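Local coordinates for protein alpha-1,2-mannosidase (PDB 2WW2) that cleaves alpha-mannosidic linkages as a calcium-dependent, inverting glycoside hydrolase of family GH92 from a human gut symbiont, at residues R285-C290 and P657-V662; D333-V338 and V645-P650; Y580-Q585 and R608-K613; A590-D595 and V636-G641. All coordinates share one frame; numbering follows the deposited sequence.

Contact 1: residues R285-C290 and P657-V662; sequences RTFYSC and PLFKKV
The ring of Phe-659 points its edge at one face of Phe-287, a T-shaped pair with the planes at 79° and the centroids 5.5 Å apart. CE2 of Phe-659 sits over that face, 3.9 Å from CG of Phe-287, while Phe-659 CZ lies nearer the root of the side chain, 3.8 Å from Phe-287 CB, a carbon close to the plane of the Phe-659 ring. The edge of Phe-287 is used too: CD2 of Tyr-288 lies in its plane, and CD2 of Phe-287 rests over the centre of the Tyr-288 ring, making a chain of edges and faces along the helix. The CB of Phe-287 is directed toward 657-662, and CG trans to the backbone N (chi1 -177°) carries the ring on to meet Phe-659. Replacing Phe-659 with a serine would probably open a gap over the Phe-287 face and leave that ring freer to shift. Behind the pair, Arg-285 O accepts from Ser-289 N at 2.9 Å and from Ser-289 OG at 2.7 Å, the two donors arriving from opposite faces of the carbonyl plane. The contact joins helix 281-294 to the start of strand 661-665, where Lys-660 and Lys-661 form a classic beta bulge opposite Glu-277. Ala-276 of strand 274-277 and Leu-284 also pack on Phe-659, and helix 632-640 touches Phe-287 through Val-636 and Ala-639.

Contact 2: residues D333-V338 and V645-P650; sequences DTFRAV and VCPGMP
Pro-647 presses the CG corner of its ring against the backbone and side chain of Phe-335. That carbon lies 3.4 Å from the carbonyl O of Phe-335 and 4.0 Å from Phe-335 CD1, close to the plane of the aromatic ring. The carbonyl O of Arg-336 flanks the same proline carbon, Pro-647 CG, at 3.8 Å. A chi1 of 88° sets CG of Phe-335 over its own backbone, bringing the CD1 edge to Pro-647. The extended Arg-336 chain runs alongside the phenyl, its CG over one face toward the rim and its guanidinium placed so that Phe-335 CE2 lies over its centre; NE is bonded to Trp-332 O and NH2 forms a salt bridge with Glu-450. A type II turn from Cys-646 to Met-649, closed by Met-649 N to Cys-646 O at 2.9 Å, presents the proline, and the positive phi of Gly-648 suits the turn's third position. The contact thus links segment 333-338, which leads from helix 331-334 into helix 338-345, to the loop between strands 642-643 and 651-654. Ser-386 of helix 383-393 touches both Phe-335 and Pro-647, Tyr-453 of helix 444-465 meets the Phe-335 ring, and Pro-340 of helix 338-345 packs on Pro-647.

Contact 3: residues Y580-Q585 and R608-K613; sequences YAHGNQ and RNVMDK
A type II turn from Ala-581 to Asn-584, in the loop leading from helix 565-577, sets His-582 beside Tyr-580 so that both rings meet Val-610 of helix 600-613. CG of His-582 lies trans to its backbone N (chi1 -176°), which carries the imidazole out to Val-610. The valine CG1 makes a CH-pi contact over one face of the imidazole, 14° off the ring normal and 3.8 Å from its centroid, whereas CG2 lies 3.8 Å from Tyr-580 CE2 in an oblique approach. The rings are locked together by a nearly straight hydrogen bond of 2.8 Å between Tyr-580 OH and His-582 ND1 (176°). Since His-582 NE2 also bonds to Tyr-615 OH, both imidazole nitrogens are held and the ring's rotation is fixed with its face to the valine. A leucine in place of His-582 would probably leave the hydroxyls of Tyr-580 and Tyr-615 without this shared mate and strip Val-610 of its flat partner. Further along the helix, Lys-613 NZ donates to Asn-609 OD1 at 2.7 Å and forms a salt bridge with Glu-571. Trp-634 of helix 632-640 closes the cluster, touching Val-610 and meeting His-582 edge-to-face, while Phe-551 of helix 540-551 meets Tyr-580 likewise.

Contact 4: residues A590-D595 and V636-G641; sequences AIYLYD and VFSAMG
Tyr-592 OH is gripped by two partners, Ser-638 OG at 2.7 Å and a water at 3.0 Å from the phenol oxygen. The serine oxygen sits at the edge of the tyrosine ring, in its plane, and the serine CB follows close behind, 3.3 Å from Tyr-592 OH. The water donates to the carbonyl O of Ser-638 at 2.8 Å, so one serine meets the phenol twice, directly through its hydroxyl and by way of the water through its backbone. Ser-638 has its OG beside the backbone N (chi1 -65°), a setting that also lets it bond to Trp-634 O one turn back along the helix. Its hydroxyl therefore bridges the helix backbone and the incoming phenol, and both buried oxygens have polar mates. Gly-641 is the first residue to leave the helix; its N still bonds to Phe-637 O at 3.0 Å, but its phi is 118°, a value at which a CB would collide with the carbonyl O of Met-640, so glycine is called for. Tyr-592 itself comes from residues with helical backbone angles but without the regular helical bonds, in the loop between helices 565-577 and 600-613, and its ring meets that of Tyr-643 with nearly parallel planes. Leu-607 of helix 600-613 touches Ser-638, Leu-291 of helix 281-294 packs on Val-636, and helix 540-551 lies against Ile-591, Leu-593 and Tyr-594.

Overall arrangement
All four contacts lie within the GH92 catalytic domain, their centres 11 to 20 Å apart. Along the chain, contact 1 spans the longest interval and encloses contact 2, which in turn encloses contacts 3 and 4; those two interleave, and are the nearest pair, meeting where Val-610 touches Ile-591. A probable hydrogen bond from Leu-658 N to Ala-639 O joins contact 1 to contact 4, and in one conformer of Asp-333 its OD1 probably bonds to Gln-585 NE2, linking contact 2 to contact 3. Contacts 1 and 2, about 8 Å apart at their nearest atoms, are joined through contacts 3 and 4, so that segments hundreds of residues apart pack within the same domain.

Contact 1: residues R285-C290 and P657-V662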
# COMPACT_ATOMS: atom_id res chain seq x y z
N ARG A 285 10.84 11.91 30.10
CA ARG A 285 9.37 11.84 30.14
C ARG A 285 8.84 10.56 29.52
O ARG A 285 7.92 9.93 30.06
CB ARG A 285 8.75 13.07 29.47
CG ARG A 285 9.03 14.34 30.29
CD ARG A 285 8.28 15.52 29.75
NE ARG A 285 8.58 15.75 28.35
CZ ARG A 285 9.22 16.82 27.89
NH1 ARG A 285 9.65 17.76 28.73
NH2 ARG A 285 9.45 16.94 26.57
N THR A 286 9.42 10.15 28.41
CA THR A 286 8.93 8.94 27.73
C THR A 286 9.17 7.75 28.63
O THR A 286 8.27 6.96 28.90
CB THR A 286 9.61 8.75 26.37
OG1 THR A 286 9.41 9.94 25.59
CG2 THR A 286 8.98 7.56 25.61
N PHE A 287 10.40 7.64 29.13
CA PHE A 287 10.80 6.52 29.99
C PHE A 287 9.94 6.40 31.26
O PHE A 287 9.42 5.33 31.57
CB PHE A 287 12.28 6.68 30.37
CG PHE A 287 12.82 5.55 31.20
CD1 PHE A 287 13.13 4.32 30.61
CD2 PHE A 287 13.03 5.70 32.57
CE1 PHE A 287 13.64 3.27 31.37
CE2 PHE A 287 13.53 4.67 33.34
CZ PHE A 287 13.84 3.45 32.74
N TYR A 288 9.82 7.49 32.01
CA TYR A 288 9.07 7.41 33.27
C TYR A 288 7.57 7.30 33.07
O TYR A 288 6.90 6.69 33.87
CB TYR A 288 9.48 8.56 34.23
CG TYR A 288 10.85 8.24 34.79
CD1 TYR A 288 11.01 7.16 35.65
CD2 TYR A 288 11.98 8.97 34.41
CE1 TYR A 288 12.27 6.81 36.16
CE2 TYR A 288 13.24 8.62 34.89
CZ TYR A 288 13.37 7.54 35.78
OH TYR A 288 14.60 7.18 36.28
N SER A 289 7.06 7.89 31.99
CA SER A 289 5.64 7.66 31.64
C SER A 289 5.38 6.19 31.34
O SER A 289 4.40 5.63 31.83
CB SER A 289 5.25 8.53 30.46
OG SER A 289 5.36 9.93 30.78
N CYS A 290 6.24 5.57 30.53
CA CYS A 290 6.09 4.13 30.26
C CYS A 290 6.22 3.32 31.53
O CYS A 290 5.49 2.34 31.72
CB CYS A 290 7.13 3.66 29.22
SG CYS A 290 6.83 4.28 27.56
N PRO A 657 21.48 0.78 25.13
CA PRO A 657 20.80 1.63 26.12
C PRO A 657 20.51 3.00 25.52
O PRO A 657 21.24 3.46 24.61
CB PRO A 657 21.85 1.78 27.23
CG PRO A 657 23.18 1.67 26.50
CD PRO A 657 22.92 0.65 25.40
N LEU A 658 19.49 3.66 26.05
CA LEU A 658 19.11 4.98 25.58
C LEU A 658 19.84 6.12 26.30
O LEU A 658 20.08 7.19 25.73
CB LEU A 658 17.59 5.17 25.75
CG LEU A 658 17.01 6.44 25.13
CD1 LEU A 658 17.08 6.36 23.59
CD2 LEU A 658 15.56 6.63 25.63
N PHE A 659 20.20 5.90 27.56
CA PHE A 659 20.77 6.98 28.39
C PHE A 659 22.28 6.84 28.57
O PHE A 659 22.84 5.79 28.28
CB PHE A 659 20.09 7.01 29.77
CG PHE A 659 18.59 7.28 29.70
CD1 PHE A 659 18.12 8.59 29.59
CD2 PHE A 659 17.66 6.24 29.71
CE1 PHE A 659 16.73 8.86 29.52
CE2 PHE A 659 16.28 6.48 29.65
CZ PHE A 659 15.82 7.80 29.56
N LYS A 660 22.94 7.88 29.08
CA LYS A 660 24.36 7.75 29.41
C LYS A 660 24.54 6.83 30.61
O LYS A 660 25.61 6.23 30.80
CB LYS A 660 25.00 9.13 29.66
CG LYS A 660 25.19 9.90 28.36
CD LYS A 660 25.70 11.31 28.60
CE LYS A 660 25.76 12.08 27.28
NZ LYS A 660 26.68 11.42 26.30
N LYS A 661 23.48 6.67 31.40
CA LYS A 661 23.56 5.83 32.59
C LYS A 661 22.18 5.44 33.12
O LYS A 661 21.27 6.28 33.21
CB LYS A 661 24.34 6.58 33.69
CG LYS A 661 24.75 5.70 34.86
CD LYS A 661 25.36 6.54 35.98
CE LYS A 661 26.11 5.68 36.94
NZ LYS A 661 26.83 6.52 37.95
N VAL A 662 22.01 4.16 33.47
CA VAL A 662 20.86 3.76 34.26
C VAL A 662 21.40 2.96 35.43
O VAL A 662 22.36 2.20 35.29
CB VAL A 662 19.81 2.88 33.49
CG1 VAL A 662 18.87 3.73 32.66
CG2 VAL A 662 20.50 1.84 32.65

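Contact 2: residues D333-V338 and V645-P650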
# COMPACT_ATOMS: atom_id res chain seq x y z
N ASP A 333 -0.66 -10.70 26.95
CA ASP A 333 0.11 -9.47 26.72
C ASP A 333 1.24 -9.32 27.73
O ASP A 333 2.41 -9.05 27.37
CB ASP A 333 -0.78 -8.23 26.85
CG ASP A 333 -1.43 -7.84 25.53
OD1 ASP A 333 -0.73 -7.76 24.50
OD2 ASP A 333 -2.63 -7.59 25.55
N THR A 334 0.90 -9.47 29.00
CA THR A 334 1.82 -9.03 30.07
C THR A 334 2.95 -10.03 30.43
O THR A 334 3.86 -9.66 31.14
CB THR A 334 1.05 -8.61 31.34
OG1 THR A 334 0.32 -9.74 31.85
CG2 THR A 334 0.07 -7.46 31.01
N PHE A 335 2.89 -11.27 29.95
CA PHE A 335 3.99 -12.21 30.26
C PHE A 335 5.29 -11.80 29.57
O PHE A 335 6.37 -12.16 30.02
CB PHE A 335 3.64 -13.65 29.85
CG PHE A 335 3.99 -14.00 28.41
CD1 PHE A 335 5.29 -14.36 28.06
CD2 PHE A 335 3.01 -14.02 27.42
CE1 PHE A 335 5.61 -14.70 26.73
CE2 PHE A 335 3.33 -14.38 26.09
CZ PHE A 335 4.64 -14.70 25.76
N ARG A 336 5.17 -11.07 28.47
CA ARG A 336 6.31 -10.81 27.58
C ARG A 336 7.36 -9.89 28.22
O ARG A 336 8.57 -10.14 28.09
CB ARG A 336 5.84 -10.24 26.22
CG ARG A 336 4.90 -11.22 25.45
CD ARG A 336 4.09 -10.61 24.30
NE ARG A 336 2.91 -11.46 24.01
CZ ARG A 336 2.92 -12.51 23.19
NH1 ARG A 336 4.03 -12.84 22.55
NH2 ARG A 336 1.81 -13.22 23.00
N ALA A 337 6.92 -8.83 28.89
CA ALA A 337 7.89 -7.88 29.45
C ALA A 337 7.45 -7.26 30.78
O ALA A 337 8.29 -6.92 31.61
CB ALA A 337 8.19 -6.76 28.43
N VAL A 338 6.15 -7.09 30.97
CA VAL A 338 5.64 -6.44 32.19
C VAL A 338 5.98 -7.29 33.44
O VAL A 338 6.59 -6.81 34.40
CB VAL A 338 4.10 -6.17 32.10
CG1 VAL A 338 3.53 -5.81 33.47
CG2 VAL A 338 3.80 -5.04 31.08
N VAL A 645 13.76 -11.76 26.08
CA VAL A 645 13.22 -12.43 24.88
C VAL A 645 12.39 -13.68 25.22
O VAL A 645 11.33 -13.90 24.64
CB VAL A 645 14.38 -12.78 23.93
CG1 VAL A 645 13.88 -13.68 22.77
CG2 VAL A 645 15.00 -11.48 23.38
N CYS A 646 12.87 -14.49 26.17
CA CYS A 646 12.19 -15.74 26.48
C CYS A 646 11.94 -15.88 27.98
O CYS A 646 12.77 -16.48 28.70
CB CYS A 646 13.01 -16.93 25.97
SG CYS A 646 12.20 -18.52 26.13
N PRO A 647 10.80 -15.35 28.46
CA PRO A 647 10.53 -15.52 29.88
C PRO A 647 10.50 -17.00 30.18
O PRO A 647 10.02 -17.81 29.36
CB PRO A 647 9.15 -14.87 30.07
CG PRO A 647 9.14 -13.75 28.99
CD PRO A 647 9.84 -14.45 27.80
N GLY A 648 11.02 -17.37 31.35
CA GLY A 648 11.14 -18.79 31.68
C GLY A 648 12.59 -19.19 31.55
O GLY A 648 13.03 -20.17 32.13
N MET A 649 13.35 -18.40 30.79
CA MET A 649 14.81 -18.52 30.75
C MET A 649 15.37 -17.25 31.38
O MET A 649 15.13 -16.16 30.87
CB MET A 649 15.31 -18.64 29.30
CG MET A 649 16.83 -18.68 29.14
SD MET A 649 17.64 -20.07 29.99
CE MET A 649 16.65 -21.48 29.46
N PRO A 650 16.11 -17.39 32.49
CA PRO A 650 16.52 -16.18 33.22
C PRO A 650 17.70 -15.44 32.55
O PRO A 650 18.80 -15.39 33.10
CB PRO A 650 16.86 -16.71 34.62
CG PRO A 650 17.27 -18.16 34.40
CD PRO A 650 16.37 -18.63 33.25

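Contact 3: residues Y580-Q585 and R608-K613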
# COMPACT_ATOMS: atom_id res chain seq x y z
N TYR A 580 7.26 -3.42 9.47
CA TYR A 580 7.47 -3.75 10.89
C TYR A 580 6.28 -3.29 11.72
O TYR A 580 6.02 -2.09 11.82
CB TYR A 580 8.77 -3.14 11.44
CG TYR A 580 8.94 -3.37 12.93
CD1 TYR A 580 8.76 -4.64 13.49
CD2 TYR A 580 9.27 -2.32 13.78
CE1 TYR A 580 8.91 -4.86 14.87
CE2 TYR A 580 9.42 -2.52 15.15
CZ TYR A 580 9.24 -3.79 15.69
OH TYR A 580 9.39 -3.98 17.04
N ALA A 581 5.54 -4.22 12.30
CA ALA A 581 4.36 -3.85 13.07
C ALA A 581 4.74 -3.70 14.53
O ALA A 581 4.40 -4.55 15.36
CB ALA A 581 3.25 -4.88 12.89
N HIS A 582 5.44 -2.62 14.86
CA HIS A 582 5.90 -2.44 16.23
C HIS A 582 4.70 -2.48 17.19
O HIS A 582 3.73 -1.74 17.04
CB HIS A 582 6.68 -1.13 16.39
CG HIS A 582 7.24 -0.96 17.77
ND1 HIS A 582 8.19 -1.81 18.30
CD2 HIS A 582 6.97 -0.05 18.75
CE1 HIS A 582 8.50 -1.43 19.53
NE2 HIS A 582 7.77 -0.36 19.82
N GLY A 583 4.78 -3.35 18.18
CA GLY A 583 3.68 -3.53 19.11
C GLY A 583 2.96 -4.84 18.88
O GLY A 583 2.35 -5.38 19.81
N ASN A 584 3.00 -5.34 17.66
CA ASN A 584 2.35 -6.61 17.37
C ASN A 584 3.04 -7.71 18.18
O ASN A 584 4.25 -7.90 18.10
CB ASN A 584 2.32 -6.90 15.87
CG ASN A 584 1.41 -8.08 15.51
OD1 ASN A 584 0.36 -7.93 14.87
ND2 ASN A 584 1.82 -9.27 15.92
N GLN A 585 2.25 -8.39 19.01
CA GLN A 585 2.80 -9.24 20.07
C GLN A 585 3.85 -10.27 19.63
O GLN A 585 4.95 -10.31 20.19
CB GLN A 585 1.65 -9.89 20.87
CG GLN A 585 0.94 -8.93 21.86
CD GLN A 585 -0.04 -7.96 21.19
OE1 GLN A 585 -0.27 -8.02 19.98
NE2 GLN A 585 -0.61 -7.07 21.97
N ARG A 608 17.62 1.30 18.59
CA ARG A 608 17.75 2.72 18.84
C ARG A 608 16.89 3.53 17.85
O ARG A 608 16.31 4.54 18.21
CB ARG A 608 19.22 3.15 18.83
CG ARG A 608 20.01 2.47 19.98
CD ARG A 608 19.62 3.06 21.34
NE ARG A 608 19.94 4.49 21.36
CZ ARG A 608 21.16 4.97 21.59
NH1 ARG A 608 22.17 4.14 21.84
NH2 ARG A 608 21.39 6.27 21.57
N ASN A 609 16.79 3.06 16.62
CA ASN A 609 15.96 3.74 15.62
C ASN A 609 14.47 3.72 16.05
O ASN A 609 13.80 4.76 16.03
CB ASN A 609 16.16 3.07 14.26
CG ASN A 609 15.77 3.95 13.10
OD1 ASN A 609 15.97 5.16 13.11
ND2 ASN A 609 15.21 3.33 12.07
N VAL A 610 13.98 2.57 16.47
CA VAL A 610 12.60 2.45 16.96
C VAL A 610 12.34 3.37 18.18
O VAL A 610 11.35 4.08 18.24
CB VAL A 610 12.22 0.98 17.29
CG1 VAL A 610 10.94 0.91 18.13
CG2 VAL A 610 12.05 0.15 15.99
N MET A 611 13.25 3.36 19.15
CA MET A 611 13.06 4.19 20.34
C MET A 611 12.97 5.67 19.96
O MET A 611 12.17 6.41 20.54
CB MET A 611 14.16 3.94 21.38
CG MET A 611 14.08 2.56 22.02
SD MET A 611 14.92 2.38 23.61
CE MET A 611 16.64 2.20 23.15
N ASP A 612 13.78 6.09 19.00
CA ASP A 612 13.78 7.49 18.56
C ASP A 612 12.55 7.82 17.72
O ASP A 612 12.01 8.92 17.83
CB ASP A 612 15.03 7.80 17.73
CG ASP A 612 16.31 7.93 18.58
OD1 ASP A 612 16.24 8.02 19.83
OD2 ASP A 612 17.41 7.95 17.97
N LYS A 613 12.12 6.91 16.87
CA LYS A 613 11.12 7.26 15.85
C LYS A 613 9.67 6.92 16.18
O LYS A 613 8.76 7.56 15.65
CB LYS A 613 11.52 6.69 14.50
CG LYS A 613 12.62 7.54 13.88
CD LYS A 613 13.51 6.78 12.95
CE LYS A 613 14.45 7.81 12.28
NZ LYS A 613 15.36 7.16 11.34

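Contact 4: residues A590-D595 and V636-G641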
# COMPACT_ATOMS: atom_id res chain seq x y z
N ALA A 590 11.37 -9.41 18.19
CA ALA A 590 12.10 -9.78 16.97
C ALA A 590 13.36 -8.97 16.71
O ALA A 590 14.35 -9.49 16.18
CB ALA A 590 11.17 -9.76 15.75
N ILE A 591 13.36 -7.69 17.06
CA ILE A 591 14.57 -6.89 16.86
C ILE A 591 15.78 -7.48 17.59
O ILE A 591 16.92 -7.30 17.15
CB ILE A 591 14.39 -5.42 17.30
CG1 ILE A 591 13.56 -4.70 16.25
CG2 ILE A 591 15.74 -4.74 17.38
CD1 ILE A 591 13.37 -3.19 16.54
N TYR A 592 15.53 -8.20 18.68
CA TYR A 592 16.63 -8.76 19.47
C TYR A 592 17.16 -10.05 18.88
O TYR A 592 18.16 -10.58 19.38
CB TYR A 592 16.20 -9.00 20.93
CG TYR A 592 16.07 -7.71 21.72
CD1 TYR A 592 17.17 -7.14 22.36
CD2 TYR A 592 14.85 -7.04 21.79
CE1 TYR A 592 17.07 -5.95 23.07
CE2 TYR A 592 14.73 -5.83 22.49
CZ TYR A 592 15.86 -5.30 23.12
OH TYR A 592 15.76 -4.11 23.83
N LEU A 593 16.52 -10.58 17.85
CA LEU A 593 16.91 -11.90 17.32
C LEU A 593 18.29 -11.87 16.65
O LEU A 593 18.95 -12.90 16.56
CB LEU A 593 15.84 -12.47 16.39
CG LEU A 593 14.54 -12.93 17.08
CD1 LEU A 593 13.45 -13.29 16.05
CD2 LEU A 593 14.82 -14.10 17.98
N TYR A 594 18.73 -10.71 16.19
CA TYR A 594 20.08 -10.63 15.63
C TYR A 594 21.15 -11.05 16.64
O TYR A 594 22.23 -11.46 16.24
CB TYR A 594 20.41 -9.24 15.14
CG TYR A 594 19.57 -8.70 13.98
CD1 TYR A 594 19.82 -9.09 12.67
CD2 TYR A 594 18.59 -7.75 14.21
CE1 TYR A 594 19.09 -8.56 11.61
CE2 TYR A 594 17.83 -7.22 13.16
CZ TYR A 594 18.09 -7.62 11.87
OH TYR A 594 17.36 -7.08 10.83
N ASP A 595 20.84 -10.94 17.94
CA ASP A 595 21.76 -11.34 19.03
C ASP A 595 22.04 -12.84 19.03
O ASP A 595 23.03 -13.28 19.62
CB ASP A 595 21.18 -11.01 20.40
CG ASP A 595 21.36 -9.55 20.82
OD1 ASP A 595 22.15 -8.81 20.21
OD2 ASP A 595 20.73 -9.15 21.83
N VAL A 636 10.76 0.39 28.52
CA VAL A 636 11.58 0.48 29.74
C VAL A 636 12.80 -0.44 29.65
O VAL A 636 13.93 -0.00 29.83
CB VAL A 636 10.75 0.18 31.02
CG1 VAL A 636 11.65 0.08 32.24
CG2 VAL A 636 9.72 1.30 31.22
N PHE A 637 12.56 -1.71 29.39
CA PHE A 637 13.67 -2.63 29.19
C PHE A 637 14.63 -2.12 28.10
O PHE A 637 15.83 -2.02 28.33
CB PHE A 637 13.14 -4.01 28.79
CG PHE A 637 12.93 -4.94 29.95
CD1 PHE A 637 14.01 -5.36 30.72
CD2 PHE A 637 11.65 -5.39 30.27
CE1 PHE A 637 13.81 -6.22 31.81
CE2 PHE A 637 11.44 -6.25 31.35
CZ PHE A 637 12.53 -6.68 32.10
N SER A 638 14.10 -1.81 26.92
CA SER A 638 14.96 -1.44 25.80
C SER A 638 15.81 -0.20 26.09
O SER A 638 16.99 -0.16 25.71
CB SER A 638 14.15 -1.26 24.50
OG SER A 638 13.59 -2.50 24.11
N ALA A 639 15.24 0.78 26.77
CA ALA A 639 16.03 1.95 27.21
C ALA A 639 17.15 1.59 28.18
O ALA A 639 18.22 2.21 28.17
CB ALA A 639 15.11 3.01 27.85
N MET A 640 16.91 0.61 29.04
CA MET A 640 17.94 0.15 29.97
C MET A 640 19.05 -0.60 29.23
O MET A 640 20.18 -0.68 29.70
CB MET A 640 17.32 -0.76 31.05
CG MET A 640 16.42 -0.02 32.07
SD MET A 640 15.99 -1.03 33.51
CE MET A 640 15.16 -2.45 32.79
N GLY A 641 18.72 -1.20 28.10
CA GLY A 641 19.75 -1.87 27.32
C GLY A 641 19.61 -3.37 27.11
O GLY A 641 20.49 -3.99 26.50
O HOH W 1 18.07 -2.35 24.40